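Local coordinates for Vlm2 (Streptomyces tsusimaensis, PDB 6ECB), which takes part in nonribosomal synthesis of the depsipeptide valinomycin, the part present here being its thioesterase domain, which probably releases the finished chain, at residues P84-M89 and D225-Q230; G113-F118 and P141-I146; I237-T242 and S254-Y259. All blocks are in the same frame, centred on the assembly; numbering follows the deposited sequence.

Interaction 1. Residues P84-M89 and D225-Q230; sequences PSFEEM and DVVLPQ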
ATOM      1  N   PRO A  84      -6.242 -14.846  -0.146  1.00 20.59           N
ATOM      2  CA  PRO A  84      -5.731 -15.171  -1.476  1.00 20.23           C
ATOM      3  C   PRO A  84      -4.251 -15.484  -1.454  1.00 19.90           C
ATOM      4  O   PRO A  84      -3.487 -14.951  -0.641  1.00 20.23           O
ATOM      5  CB  PRO A  84      -5.990 -13.892  -2.287  1.00 21.23           C
ATOM      6  CG  PRO A  84      -6.166 -12.832  -1.308  1.00 30.03           C
ATOM      7  CD  PRO A  84      -6.509 -13.412   0.029  1.00 19.79           C
ATOM      8  N   SER A  85      -3.846 -16.318  -2.396  1.00 23.12           N
ATOM      9  CA  SER A  85      -2.430 -16.413  -2.729  1.00 20.19           C
ATOM     10  C   SER A  85      -1.973 -15.068  -3.299  1.00 18.70           C
ATOM     11  O   SER A  85      -2.781 -14.216  -3.679  1.00 19.01           O
ATOM     12  CB  SER A  85      -2.185 -17.526  -3.742  1.00 24.02           C
ATOM     13  OG  SER A  85      -2.722 -17.132  -4.997  1.00 22.73           O
ATOM     14  N   PHE A  86      -0.652 -14.870  -3.375  1.00 20.90           N
ATOM     15  CA  PHE A  86      -0.144 -13.647  -3.992  1.00 20.15           C
ATOM     16  C   PHE A  86      -0.679 -13.488  -5.410  1.00 18.23           C
ATOM     17  O   PHE A  86      -1.156 -12.410  -5.786  1.00 18.76           O
ATOM     18  CB  PHE A  86       1.389 -13.646  -4.001  1.00 21.30           C
ATOM     19  CG  PHE A  86       1.986 -12.436  -4.663  1.00 17.78           C
ATOM     20  CD1 PHE A  86       2.584 -12.552  -5.902  1.00 21.33           C
ATOM     21  CD2 PHE A  86       1.963 -11.194  -4.058  1.00 17.83           C
ATOM     22  CE1 PHE A  86       3.148 -11.461  -6.525  1.00 19.58           C
ATOM     23  CE2 PHE A  86       2.543 -10.081  -4.686  1.00 18.75           C
ATOM     24  CZ  PHE A  86       3.127 -10.233  -5.936  1.00 18.24           C
ATOM     25  N   GLU A  87      -0.636 -14.575  -6.202  1.00 20.37           N
ATOM     26  CA  GLU A  87      -1.120 -14.511  -7.584  1.00 20.80           C
ATOM     27  C   GLU A  87      -2.611 -14.191  -7.637  1.00 18.70           C
ATOM     28  O   GLU A  87      -3.048 -13.362  -8.450  1.00 22.23           O
ATOM     29  CB  GLU A  87      -0.823 -15.835  -8.312  1.00 23.11           C
ATOM     30  N   GLU A  88      -3.403 -14.811  -6.754  1.00 21.27           N
ATOM     31  CA  GLU A  88      -4.834 -14.514  -6.681  1.00 23.36           C
ATOM     32  C   GLU A  88      -5.079 -13.056  -6.307  1.00 21.57           C
ATOM     33  O   GLU A  88      -5.993 -12.408  -6.838  1.00 20.43           O
ATOM     34  CB  GLU A  88      -5.509 -15.446  -5.669  1.00 22.41           C
ATOM     35  CG  GLU A  88      -5.568 -16.907  -6.121  1.00 24.23           C
ATOM     36  CD  GLU A  88      -5.997 -17.869  -5.043  1.00 33.66           C
ATOM     37  OE1 GLU A  88      -5.970 -17.527  -3.855  1.00 25.23           O
ATOM     38  OE2 GLU A  88      -6.379 -18.995  -5.388  1.00 36.96           O
ATOM     39  N   MET A  89      -4.289 -12.528  -5.370  1.00 18.95           N
ATOM     40  CA  MET A  89      -4.424 -11.132  -4.973  1.00 17.49           C
ATOM     41  C   MET A  89      -4.131 -10.194  -6.135  1.00 18.30           C
ATOM     42  O   MET A  89      -4.863  -9.212  -6.361  1.00 18.13           O
ATOM     43  CB  MET A  89      -3.495 -10.847  -3.790  1.00 19.14           C
ATOM     44  CG  MET A  89      -3.681  -9.462  -3.187  1.00 19.81           C
ATOM     45  SD  MET A  89      -5.373  -9.186  -2.574  1.00 19.80           S
ATOM     46  CE  MET A  89      -5.169  -7.465  -2.121  1.00 24.94           C
ATOM     47  N   ASP A 225      10.371 -15.146  -2.556  1.00 25.68           N
ATOM     48  CA  ASP A 225      10.685 -15.590  -3.907  1.00 33.00           C
ATOM     49  C   ASP A 225       9.487 -15.485  -4.838  1.00 39.51           C
ATOM     50  O   ASP A 225       9.668 -15.310  -6.045  1.00 32.83           O
ATOM     51  CB  ASP A 225      11.207 -17.030  -3.890  1.00 50.03           C
ATOM     52  CG  ASP A 225      12.464 -17.188  -3.047  1.00 76.47           C
ATOM     53  OD1 ASP A 225      13.285 -16.246  -3.007  1.00 81.83           O
ATOM     54  OD2 ASP A 225      12.634 -18.258  -2.422  1.00 88.42           O
ATOM     55  N   VAL A 226       8.270 -15.581  -4.304  1.00 31.06           N
ATOM     56  CA  VAL A 226       7.055 -15.446  -5.104  1.00 24.61           C
ATOM     57  C   VAL A 226       6.775 -13.989  -5.468  1.00 25.20           C
ATOM     58  O   VAL A 226       6.286 -13.696  -6.571  1.00 26.09           O
ATOM     59  CB  VAL A 226       5.875 -16.062  -4.329  1.00 38.97           C
ATOM     60  CG1 VAL A 226       4.582 -15.740  -5.006  1.00 40.39           C
ATOM     61  CG2 VAL A 226       6.059 -17.589  -4.189  1.00 45.21           C
ATOM     62  N   VAL A 227       7.029 -13.050  -4.548  1.00 20.25           N
ATOM     63  CA  VAL A 227       6.673 -11.656  -4.803  1.00 18.61           C
ATOM     64  C   VAL A 227       7.775 -10.912  -5.557  1.00 22.07           C
ATOM     65  O   VAL A 227       7.525  -9.817  -6.068  1.00 20.00           O
ATOM     66  CB  VAL A 227       6.316 -10.879  -3.514  1.00 22.49           C
ATOM     67  CG1 VAL A 227       5.298 -11.677  -2.666  1.00 25.26           C
ATOM     68  CG2 VAL A 227       7.529 -10.537  -2.692  1.00 24.07           C
ATOM     69  N   LEU A 228       8.966 -11.485  -5.670  1.00 24.08           N
ATOM     70  CA  LEU A 228      10.028 -10.847  -6.441  1.00 20.81           C
ATOM     71  C   LEU A 228       9.594 -10.652  -7.894  1.00 21.44           C
ATOM     72  O   LEU A 228       9.063 -11.585  -8.512  1.00 22.50           O
ATOM     73  CB  LEU A 228      11.293 -11.714  -6.386  1.00 24.52           C
ATOM     74  CG  LEU A 228      12.523 -11.095  -7.067  1.00 28.03           C
ATOM     75  CD1 LEU A 228      13.094  -9.982  -6.197  1.00 25.55           C
ATOM     76  CD2 LEU A 228      13.579 -12.161  -7.354  1.00 31.31           C
ATOM     77  N   PRO A 229       9.782  -9.465  -8.470  1.00 20.80           N
ATOM     78  CA  PRO A 229       9.526  -9.304  -9.900  1.00 23.00           C
ATOM     79  C   PRO A 229      10.334 -10.304 -10.717  1.00 29.08           C
ATOM     80  O   PRO A 229      11.439 -10.692 -10.344  1.00 28.26           O
ATOM     81  CB  PRO A 229       9.959  -7.857 -10.165  1.00 21.30           C
ATOM     82  CG  PRO A 229       9.730  -7.160  -8.871  1.00 22.63           C
ATOM     83  CD  PRO A 229      10.063  -8.178  -7.813  1.00 22.81           C
ATOM     84  N   GLN A 230       9.764 -10.716 -11.839  1.00 29.02           N
ATOM     85  CA  GLN A 230      10.391 -11.726 -12.690  1.00 42.06           C
ATOM     86  C   GLN A 230      10.338 -11.387 -14.173  1.00 58.21           C
ATOM     87  O   GLN A 230      10.640 -12.257 -14.998  1.00 52.60           O
ATOM     88  CB  GLN A 230       9.730 -13.093 -12.496  1.00 45.67           C
ATOM     89  CG  GLN A 230      10.023 -13.772 -11.179  1.00 60.83           C
ATOM     90  CD  GLN A 230      11.496 -14.104 -10.988  1.00 59.10           C
ATOM     91  OE1 GLN A 230      12.311 -13.947 -11.904  1.00 56.84           O
ATOM     92  NE2 GLN A 230      11.844 -14.562  -9.794  1.00 55.31           N
TER

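Interaction 2. Residues G113-F118 and P141-I146; sequences GGHIAF and PRLGDI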
ATOM      1  N   GLY A 113       2.281  -3.809  -1.004  1.00 14.78           N
ATOM      2  CA  GLY A 113       1.505  -3.152  -2.032  1.00 14.37           C
ATOM      3  C   GLY A 113       2.345  -2.769  -3.235  1.00 16.08           C
ATOM      4  O   GLY A 113       1.833  -2.730  -4.356  1.00 16.30           O
ATOM      5  N   GLY A 114       3.636  -2.502  -3.027  1.00 16.92           N
ATOM      6  CA  GLY A 114       4.515  -2.223  -4.169  1.00 15.58           C
ATOM      7  C   GLY A 114       4.720  -3.430  -5.063  1.00 14.52           C
ATOM      8  O   GLY A 114       4.689  -3.324  -6.297  1.00 15.78           O
ATOM      9  N   HIS A 115       4.928  -4.607  -4.461  1.00 14.74           N
ATOM     10  CA  HIS A 115       5.060  -5.802  -5.278  1.00 14.53           C
ATOM     11  C   HIS A 115       3.768  -6.130  -5.986  1.00 19.34           C
ATOM     12  O   HIS A 115       3.780  -6.536  -7.148  1.00 18.10           O
ATOM     13  CB  HIS A 115       5.491  -6.982  -4.426  1.00 18.95           C
ATOM     14  CG  HIS A 115       6.759  -6.723  -3.723  1.00 20.77           C
ATOM     15  ND1 HIS A 115       6.804  -6.063  -2.524  1.00 24.48           N
ATOM     16  CD2 HIS A 115       8.043  -6.947  -4.088  1.00 24.00           C
ATOM     17  CE1 HIS A 115       8.064  -5.924  -2.155  1.00 31.37           C
ATOM     18  NE2 HIS A 115       8.833  -6.444  -3.093  1.00 26.81           N
ATOM     19  N   ILE A 116       2.638  -6.004  -5.278  1.00 16.26           N
ATOM     20  CA  ILE A 116       1.362  -6.237  -5.924  1.00 13.74           C
ATOM     21  C   ILE A 116       1.181  -5.269  -7.087  1.00 17.05           C
ATOM     22  O   ILE A 116       0.743  -5.654  -8.175  1.00 18.79           O
ATOM     23  CB  ILE A 116       0.208  -6.114  -4.910  1.00 15.16           C
ATOM     24  CG1 ILE A 116       0.303  -7.249  -3.892  1.00 15.36           C
ATOM     25  CG2 ILE A 116      -1.128  -6.196  -5.651  1.00 16.67           C
ATOM     26  CD1 ILE A 116      -0.673  -7.095  -2.729  1.00 17.23           C
ATOM     27  N   ALA A 117       1.521  -4.000  -6.869  1.00 16.01           N
ATOM     28  CA  ALA A 117       1.380  -2.984  -7.909  1.00 14.28           C
ATOM     29  C   ALA A 117       2.230  -3.306  -9.132  1.00 15.86           C
ATOM     30  O   ALA A 117       1.784  -3.126 -10.273  1.00 16.17           O
ATOM     31  CB  ALA A 117       1.762  -1.624  -7.335  1.00 14.91           C
ATOM     32  N   PHE A 118       3.462  -3.776  -8.918  1.00 16.72           N
ATOM     33  CA  PHE A 118       4.296  -4.161 -10.061  1.00 15.47           C
ATOM     34  C   PHE A 118       3.617  -5.247 -10.884  1.00 17.54           C
ATOM     35  O   PHE A 118       3.477  -5.142 -12.115  1.00 16.40           O
ATOM     36  CB  PHE A 118       5.676  -4.643  -9.575  1.00 15.19           C
ATOM     37  CG  PHE A 118       6.576  -5.089 -10.712  1.00 17.40           C
ATOM     38  CD1 PHE A 118       6.501  -6.376 -11.222  1.00 20.04           C
ATOM     39  CD2 PHE A 118       7.452  -4.187 -11.310  1.00 17.23           C
ATOM     40  CE1 PHE A 118       7.305  -6.758 -12.301  1.00 21.24           C
ATOM     41  CE2 PHE A 118       8.243  -4.564 -12.383  1.00 16.74           C
ATOM     42  CZ  PHE A 118       8.167  -5.831 -12.882  1.00 17.14           C
ATOM     43  N   PRO A 141      12.702  -4.437  -4.622  1.00 16.57           N
ATOM     44  CA  PRO A 141      11.996  -5.580  -5.204  1.00 16.61           C
ATOM     45  C   PRO A 141      12.136  -6.829  -4.367  1.00 19.04           C
ATOM     46  O   PRO A 141      11.209  -7.653  -4.355  1.00 26.07           O
ATOM     47  CB  PRO A 141      12.627  -5.728  -6.605  1.00 23.54           C
ATOM     48  CG  PRO A 141      13.775  -4.864  -6.659  1.00 20.51           C
ATOM     49  CD  PRO A 141      13.685  -3.839  -5.544  1.00 20.09           C
ATOM     50  N   ARG A 142      13.241  -6.988  -3.640  1.00 20.18           N
ATOM     51  CA  ARG A 142      13.337  -8.005  -2.604  1.00 24.27           C
ATOM     52  C   ARG A 142      12.534  -7.543  -1.396  1.00 28.61           C
ATOM     53  O   ARG A 142      12.891  -6.545  -0.756  1.00 32.99           O
ATOM     54  CB  ARG A 142      14.782  -8.230  -2.181  1.00 27.08           C
ATOM     55  CG  ARG A 142      15.551  -9.058  -3.102  1.00 26.74           C
ATOM     56  CD  ARG A 142      17.000  -9.267  -2.610  1.00 34.28           C
ATOM     57  NE  ARG A 142      17.137 -10.165  -1.468  1.00 37.20           N
ATOM     58  CZ  ARG A 142      17.262 -11.486  -1.555  1.00 42.92           C
ATOM     59  NH1 ARG A 142      17.241 -12.092  -2.740  1.00 36.57           N
ATOM     60  NH2 ARG A 142      17.387 -12.212  -0.458  1.00 61.57           N
ATOM     61  N   LEU A 143      11.470  -8.264  -1.063  1.00 35.87           N
ATOM     62  CA  LEU A 143      10.643  -7.839   0.062  1.00 34.83           C
ATOM     63  C   LEU A 143      11.405  -8.062   1.366  1.00 29.97           C
ATOM     64  O   LEU A 143      12.083  -9.075   1.533  1.00 36.30           O
ATOM     65  CB  LEU A 143       9.318  -8.602   0.075  1.00 48.52           C
ATOM     66  CG  LEU A 143       8.336  -8.187   1.183  1.00 57.28           C
ATOM     67  CD1 LEU A 143       8.014  -6.680   1.184  1.00 55.65           C
ATOM     68  CD2 LEU A 143       7.055  -8.995   1.077  1.00 68.09           C
ATOM     69  N   GLY A 144      11.319  -7.088   2.280  1.00 37.17           N
ATOM     70  CA  GLY A 144      12.078  -7.172   3.523  1.00 45.02           C
ATOM     71  C   GLY A 144      11.453  -8.139   4.517  1.00 59.95           C
ATOM     72  O   GLY A 144      10.249  -8.401   4.499  1.00 51.39           O
ATOM     73  N   ASP A 145      12.292  -8.680   5.399  1.00 72.32           N
ATOM     74  CA  ASP A 145      11.816  -9.621   6.407  1.00 82.89           C
ATOM     75  C   ASP A 145      10.906  -8.920   7.416  1.00 81.03           C
ATOM     76  O   ASP A 145      10.905  -7.691   7.550  1.00 66.22           O
ATOM     77  CB  ASP A 145      12.990 -10.284   7.131  1.00 87.53           C
ATOM     78  CG  ASP A 145      13.839 -11.140   6.208  1.00 94.73           C
ATOM     79  OD1 ASP A 145      14.531 -10.575   5.333  1.00 95.55           O
ATOM     80  OD2 ASP A 145      13.814 -12.381   6.357  1.00 97.09           O
ATOM     81  N   ILE A 146      10.127  -9.725   8.137  1.00 88.26           N
ATOM     82  CA  ILE A 146       9.079  -9.205   9.011  1.00 81.71           C
ATOM     83  C   ILE A 146       9.640  -8.806  10.375  1.00 81.11           C
ATOM     84  O   ILE A 146      10.802  -9.072  10.686  1.00 76.98           O
ATOM     85  CB  ILE A 146       7.942 -10.236   9.170  1.00 70.37           C
TER

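Interaction 3. Residues I237-T242 and S254-Y259; sequences IHVFRT and SAWENY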
ATOM      1  N   ILE A 237       9.044   3.610 -14.055  1.00 18.48           N
ATOM      2  CA  ILE A 237       8.959   3.338 -12.627  1.00 17.92           C
ATOM      3  C   ILE A 237       9.555   4.522 -11.877  1.00 21.05           C
ATOM      4  O   ILE A 237      10.629   5.021 -12.242  1.00 20.34           O
ATOM      5  CB  ILE A 237       9.697   2.046 -12.273  1.00 18.99           C
ATOM      6  CG1 ILE A 237       9.150   0.897 -13.089  1.00 19.82           C
ATOM      7  CG2 ILE A 237       9.588   1.778 -10.793  1.00 19.24           C
ATOM      8  CD1 ILE A 237       9.853  -0.392 -12.835  1.00 21.46           C
ATOM      9  N   HIS A 238       8.851   4.983 -10.834  1.00 18.01           N
ATOM     10  CA  HIS A 238       9.361   5.990  -9.911  1.00 17.74           C
ATOM     11  C   HIS A 238       9.440   5.342  -8.546  1.00 20.04           C
ATOM     12  O   HIS A 238       8.421   4.866  -8.046  1.00 18.10           O
ATOM     13  CB  HIS A 238       8.456   7.206  -9.793  1.00 20.31           C
ATOM     14  CG  HIS A 238       8.701   8.242 -10.838  1.00 29.97           C
ATOM     15  ND1 HIS A 238       8.194   8.113 -12.104  1.00 26.86           N
ATOM     16  CD2 HIS A 238       9.416   9.399 -10.825  1.00 46.19           C
ATOM     17  CE1 HIS A 238       8.559   9.153 -12.831  1.00 32.43           C
ATOM     18  NE2 HIS A 238       9.310   9.950 -12.080  1.00 33.18           N
ATOM     19  N   VAL A 239      10.629   5.326  -7.955  1.00 18.97           N
ATOM     20  CA  VAL A 239      10.877   4.713  -6.656  1.00 19.53           C
ATOM     21  C   VAL A 239      11.141   5.843  -5.667  1.00 21.28           C
ATOM     22  O   VAL A 239      12.093   6.610  -5.838  1.00 22.38           O
ATOM     23  CB  VAL A 239      12.090   3.768  -6.715  1.00 18.98           C
ATOM     24  CG1 VAL A 239      12.357   3.108  -5.360  1.00 20.42           C
ATOM     25  CG2 VAL A 239      11.920   2.709  -7.808  1.00 21.21           C
ATOM     26  N   PHE A 240      10.318   5.951  -4.641  1.00 19.05           N
ATOM     27  CA  PHE A 240      10.475   6.953  -3.594  1.00 21.78           C
ATOM     28  C   PHE A 240      10.979   6.204  -2.370  1.00 20.12           C
ATOM     29  O   PHE A 240      10.274   5.333  -1.852  1.00 21.88           O
ATOM     30  CB  PHE A 240       9.144   7.668  -3.310  1.00 20.82           C
ATOM     31  CG  PHE A 240       8.645   8.470  -4.480  1.00 18.92           C
ATOM     32  CD1 PHE A 240       7.902   7.859  -5.494  1.00 21.60           C
ATOM     33  CD2 PHE A 240       8.955   9.810  -4.601  1.00 21.25           C
ATOM     34  CE1 PHE A 240       7.488   8.582  -6.588  1.00 19.98           C
ATOM     35  CE2 PHE A 240       8.538  10.546  -5.703  1.00 23.14           C
ATOM     36  CZ  PHE A 240       7.793   9.918  -6.700  1.00 21.97           C
ATOM     37  N   ARG A 241      12.194   6.531  -1.921  1.00 22.22           N
ATOM     38  CA  ARG A 241      12.831   5.742  -0.876  1.00 20.98           C
ATOM     39  C   ARG A 241      13.266   6.618   0.285  1.00 19.25           C
ATOM     40  O   ARG A 241      13.869   7.682   0.089  1.00 24.09           O
ATOM     41  CB  ARG A 241      14.058   4.975  -1.415  1.00 24.51           C
ATOM     42  CG  ARG A 241      15.034   5.857  -2.121  1.00 24.91           C
ATOM     43  CD  ARG A 241      16.386   5.165  -2.355  1.00 29.40           C
ATOM     44  NE  ARG A 241      17.205   5.939  -3.280  1.00 28.68           N
ATOM     45  CZ  ARG A 241      18.122   5.423  -4.092  1.00 27.18           C
ATOM     46  NH1 ARG A 241      18.383   4.117  -4.090  1.00 28.66           N
ATOM     47  NH2 ARG A 241      18.780   6.219  -4.910  1.00 30.76           N
ATOM     48  N   THR A 242      13.004   6.119   1.486  1.00 22.20           N
ATOM     49  CA  THR A 242      13.510   6.758   2.693  1.00 23.88           C
ATOM     50  C   THR A 242      14.995   6.425   2.848  1.00 33.71           C
ATOM     51  O   THR A 242      15.537   5.543   2.165  1.00 27.19           O
ATOM     52  CB  THR A 242      12.711   6.330   3.928  1.00 26.08           C
ATOM     53  OG1 THR A 242      12.778   4.908   4.131  1.00 25.66           O
ATOM     54  CG2 THR A 242      11.249   6.750   3.795  1.00 26.85           C
ATOM     55  N   SER A 254      18.321  -0.210  -5.802  1.00 19.31           N
ATOM     56  CA  SER A 254      18.727  -0.007  -7.191  1.00 19.61           C
ATOM     57  C   SER A 254      18.290  -1.157  -8.086  1.00 19.88           C
ATOM     58  O   SER A 254      18.193  -0.987  -9.317  1.00 19.33           O
ATOM     59  CB  SER A 254      20.240   0.184  -7.261  1.00 20.93           C
ATOM     60  OG  SER A 254      20.960  -1.011  -6.945  1.00 21.53           O
ATOM     61  N   ALA A 255      18.018  -2.326  -7.504  1.00 18.99           N
ATOM     62  CA  ALA A 255      17.577  -3.464  -8.303  1.00 18.75           C
ATOM     63  C   ALA A 255      16.237  -3.226  -8.993  1.00 17.90           C
ATOM     64  O   ALA A 255      15.879  -4.014  -9.868  1.00 17.72           O
ATOM     65  CB  ALA A 255      17.556  -4.719  -7.425  1.00 19.97           C
ATOM     66  N   TRP A 256      15.479  -2.168  -8.648  1.00 17.40           N
ATOM     67  CA  TRP A 256      14.291  -1.875  -9.459  1.00 16.67           C
ATOM     68  C   TRP A 256      14.659  -1.712 -10.921  1.00 19.69           C
ATOM     69  O   TRP A 256      13.845  -2.030 -11.789  1.00 18.48           O
ATOM     70  CB  TRP A 256      13.523  -0.626  -8.996  1.00 20.07           C
ATOM     71  CG  TRP A 256      12.621  -0.966  -7.859  1.00 18.28           C
ATOM     72  CD1 TRP A 256      12.731  -0.537  -6.569  1.00 17.34           C
ATOM     73  CD2 TRP A 256      11.482  -1.828  -7.904  1.00 17.37           C
ATOM     74  NE1 TRP A 256      11.727  -1.092  -5.797  1.00 17.69           N
ATOM     75  CE2 TRP A 256      10.949  -1.889  -6.590  1.00 16.84           C
ATOM     76  CE3 TRP A 256      10.852  -2.557  -8.922  1.00 18.62           C
ATOM     77  CZ2 TRP A 256       9.846  -2.671  -6.273  1.00 18.06           C
ATOM     78  CZ3 TRP A 256       9.764  -3.338  -8.597  1.00 19.12           C
ATOM     79  CH2 TRP A 256       9.270  -3.382  -7.290  1.00 17.38           C
ATOM     80  N   GLU A 257      15.881  -1.272 -11.208  1.00 19.65           N
ATOM     81  CA  GLU A 257      16.302  -1.127 -12.598  1.00 18.40           C
ATOM     82  C   GLU A 257      16.348  -2.464 -13.332  1.00 20.51           C
ATOM     83  O   GLU A 257      16.170  -2.504 -14.565  1.00 22.29           O
ATOM     84  CB  GLU A 257      17.652  -0.406 -12.643  1.00 22.34           C
ATOM     85  CG  GLU A 257      18.088  -0.079 -14.050  1.00 29.57           C
ATOM     86  CD  GLU A 257      19.077   1.087 -14.143  1.00 36.33           C
ATOM     87  OE1 GLU A 257      19.481   1.648 -13.088  1.00 34.85           O
ATOM     88  OE2 GLU A 257      19.446   1.433 -15.295  1.00 33.22           O
ATOM     89  N   ASN A 258      16.535  -3.572 -12.613  1.00 19.14           N
ATOM     90  CA  ASN A 258      16.489  -4.891 -13.233  1.00 18.98           C
ATOM     91  C   ASN A 258      15.164  -5.120 -13.943  1.00 20.02           C
ATOM     92  O   ASN A 258      15.094  -5.911 -14.889  1.00 18.95           O
ATOM     93  CB  ASN A 258      16.605  -6.013 -12.206  1.00 18.99           C
ATOM     94  CG  ASN A 258      17.889  -5.999 -11.422  1.00 21.29           C
ATOM     95  OD1 ASN A 258      18.742  -5.127 -11.578  1.00 21.64           O
ATOM     96  ND2 ASN A 258      18.047  -7.013 -10.573  1.00 23.03           N
ATOM     97  N   TYR A 259      14.103  -4.501 -13.434  1.00 19.11           N
ATOM     98  CA  TYR A 259      12.722  -4.802 -13.800  1.00 17.10           C
ATOM     99  C   TYR A 259      12.092  -3.668 -14.578  1.00 20.64           C
ATOM    100  O   TYR A 259      10.867  -3.612 -14.721  1.00 23.47           O
ATOM    101  CB  TYR A 259      11.920  -5.130 -12.525  1.00 19.73           C
ATOM    102  CG  TYR A 259      12.649  -6.198 -11.742  1.00 17.85           C
ATOM    103  CD1 TYR A 259      12.808  -7.473 -12.272  1.00 18.42           C
ATOM    104  CD2 TYR A 259      13.219  -5.928 -10.503  1.00 18.42           C
ATOM    105  CE1 TYR A 259      13.538  -8.457 -11.578  1.00 20.81           C
ATOM    106  CE2 TYR A 259      13.951  -6.887  -9.832  1.00 19.76           C
ATOM    107  CZ  TYR A 259      14.096  -8.138 -10.348  1.00 21.67           C
ATOM    108  OH  TYR A 259      14.846  -9.086  -9.666  1.00 22.95           O
TER

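Interaction 1. Residues P84-M89 and D225-Q230
One aromatic ring, that of Phe86, makes the whole contribution of residues 84-89 to this contact, and it is received by two consecutive valines, Val226 and Val227, in the last turn of the short helix 224-227. Phe86 stands in the first turn of helix 86-97. Its CG lies anti to the backbone N (chi1 178°), which extends the ring across to the other helix. Val227 lays a methyl on one face: CG1 lies 3.8 Å from the ring centroid, 18° off the normal, a CH-pi contact displaced toward the CD2 side, where CG1 to CD2 is 3.6 Å. Val226 takes a different approach. Its side chain runs past the phenylalanine in the opposite sense, and its CG1 comes 3.9 Å from Phe86 CD1. Valine suits both places, since its branch at CB offers a methyl close to the backbone, and phenylalanine is long enough to bridge CA atoms 7.1 Å apart at Phe86 and Val227. The ring is also held from elsewhere, by an edge-to-face stack with Tyr119 and by Ile116, both of helix 112-126.

The start of helix 86-97 is fixed by a capping box. Ser85, the N-cap, accepts from Glu88 N through OG at 3.0 Å, while Ser85 N donates to Glu88 OE1 at 2.8 Å, approaching from above the carboxylate plane. These two bonds satisfy Ser85 N and Glu88 N, at a helix start where no preceding turn supplies a carbonyl, while Pro84 O bonds outward to Tyr222 OH and His218 NE2. Across the contact there is no hydrogen bond at all. Val226 O, obliquely placed 3.9 Å from Phe86 CE1, is a polar neighbour of the ring, but the join is mostly apolar and depends on the fit of two methyls against a ring.

Interaction 2. Residues G113-F118 and P141-I146
His115 meets Pro141 and Leu143 near the start of helix 112-126, which, in this alpha/beta-hydrolase domain, follows what looks like the nucleophile elbow, whose pattern would include Gly113. The tight part is the imidazole itself, buried, with weak polar bonds and apolar contact around it. Its NE2 donates to Pro141 O at 2.9 Å, but the N-H...O angle of 128° makes the bond weak; the acceptor lies at the ring edge, near the ring plane. Pro140 O is another weak partner of NE2, and Ser111 O one of ND1; histidine suits the place because its two ring nitrogens lie near backbone carbonyls. A phenylalanine in its place would probably leave Pro141 O without this N-H and weaken the tie between loop and helix. Beyond the histidine the loop opens toward solvent: Arg142 turns its CB away from the helix, Gly144 is exposed, and Asp145 and Ile146 are poorly ordered. Between the two regimes stands Leu143. Its CG is anti to the backbone N (chi1 -177°), directing the side chain back toward the histidine, which it meets obliquely, CD1 coming to 3.4 Å from His115 CE1.

Interaction 3. Residues I237-T242 and S254-Y259
Ile237 opens strand 237-241 by pushing its CD1 methyl toward the end of the 3-10 segment 254-258, where it comes 3.9 Å from O of Tyr259, the residue that follows. Its CG1 is anti to its own carbonyl carbon (chi1 -56°), and the extended chain beyond carries CD1 across to the turn. The carbonyl of Trp256, a little farther off, is taken up inside the turn, accepting from Tyr259 N at 3.0 Å. His238 faces the other side of the sheet.

Val239 makes the closest contact, to Trp256. Both of its methyls address the pyrrole part of the indole: CG2 is 3.6 Å from CD1 and 3.7 Å from CG, and CG1 is 3.9 Å from CD1. The approach to the indole is slanted. A valine fits here because its two short branches can both reach the indole from a strand, and a tryptophan fits because its broad indole spans from the turn to the sheet while its NE1 finds a hydrogen-bond partner in Thr139 O, which leaves the buried nitrogen satisfied.

Phe240 again points to the opposite side. Arg241 turns its CB back toward the turn, yet its NE forms a salt bridge with Asp268. At Thr242 the backbone N bonds Asp138 OD1, so this end of the segment touches a residue that appears to belong to a Ser-His-Asp triad.

Strand 237-241 runs parallel between strands 134-137 and 264-268, and residues 254-259 belong to the beta-alpha-beta crossover that joins it to the latter. Helix 281-293 packs against His238 and Phe240 on one face of the sheet, while on the other Trp256 packs against Val239 and Ile136 of the adjoining strand.

The three contacts form one continuous body, with interaction 2 in the middle: its centre lies about 9 Å from that of interaction 1 and about 11 Å from that of interaction 3, whereas the other two centres are about 18 Å apart. Pro141 is a shared hub, with its O 3.5 Å from Leu228 CD1 and its CD 3.4 Å from Trp256 NE1. Pro229 joins interactions 1 and 3 directly, its CG 3.8 Å from Trp256 CZ3. Along the chain, interaction 2 is nested within the loop closed by interaction 1, and interaction 3 follows. Interaction 2 includes Gly113 of the apparent nucleophile elbow, and Thr242 of interaction 3 meets the probable triad aspartate, Asp138.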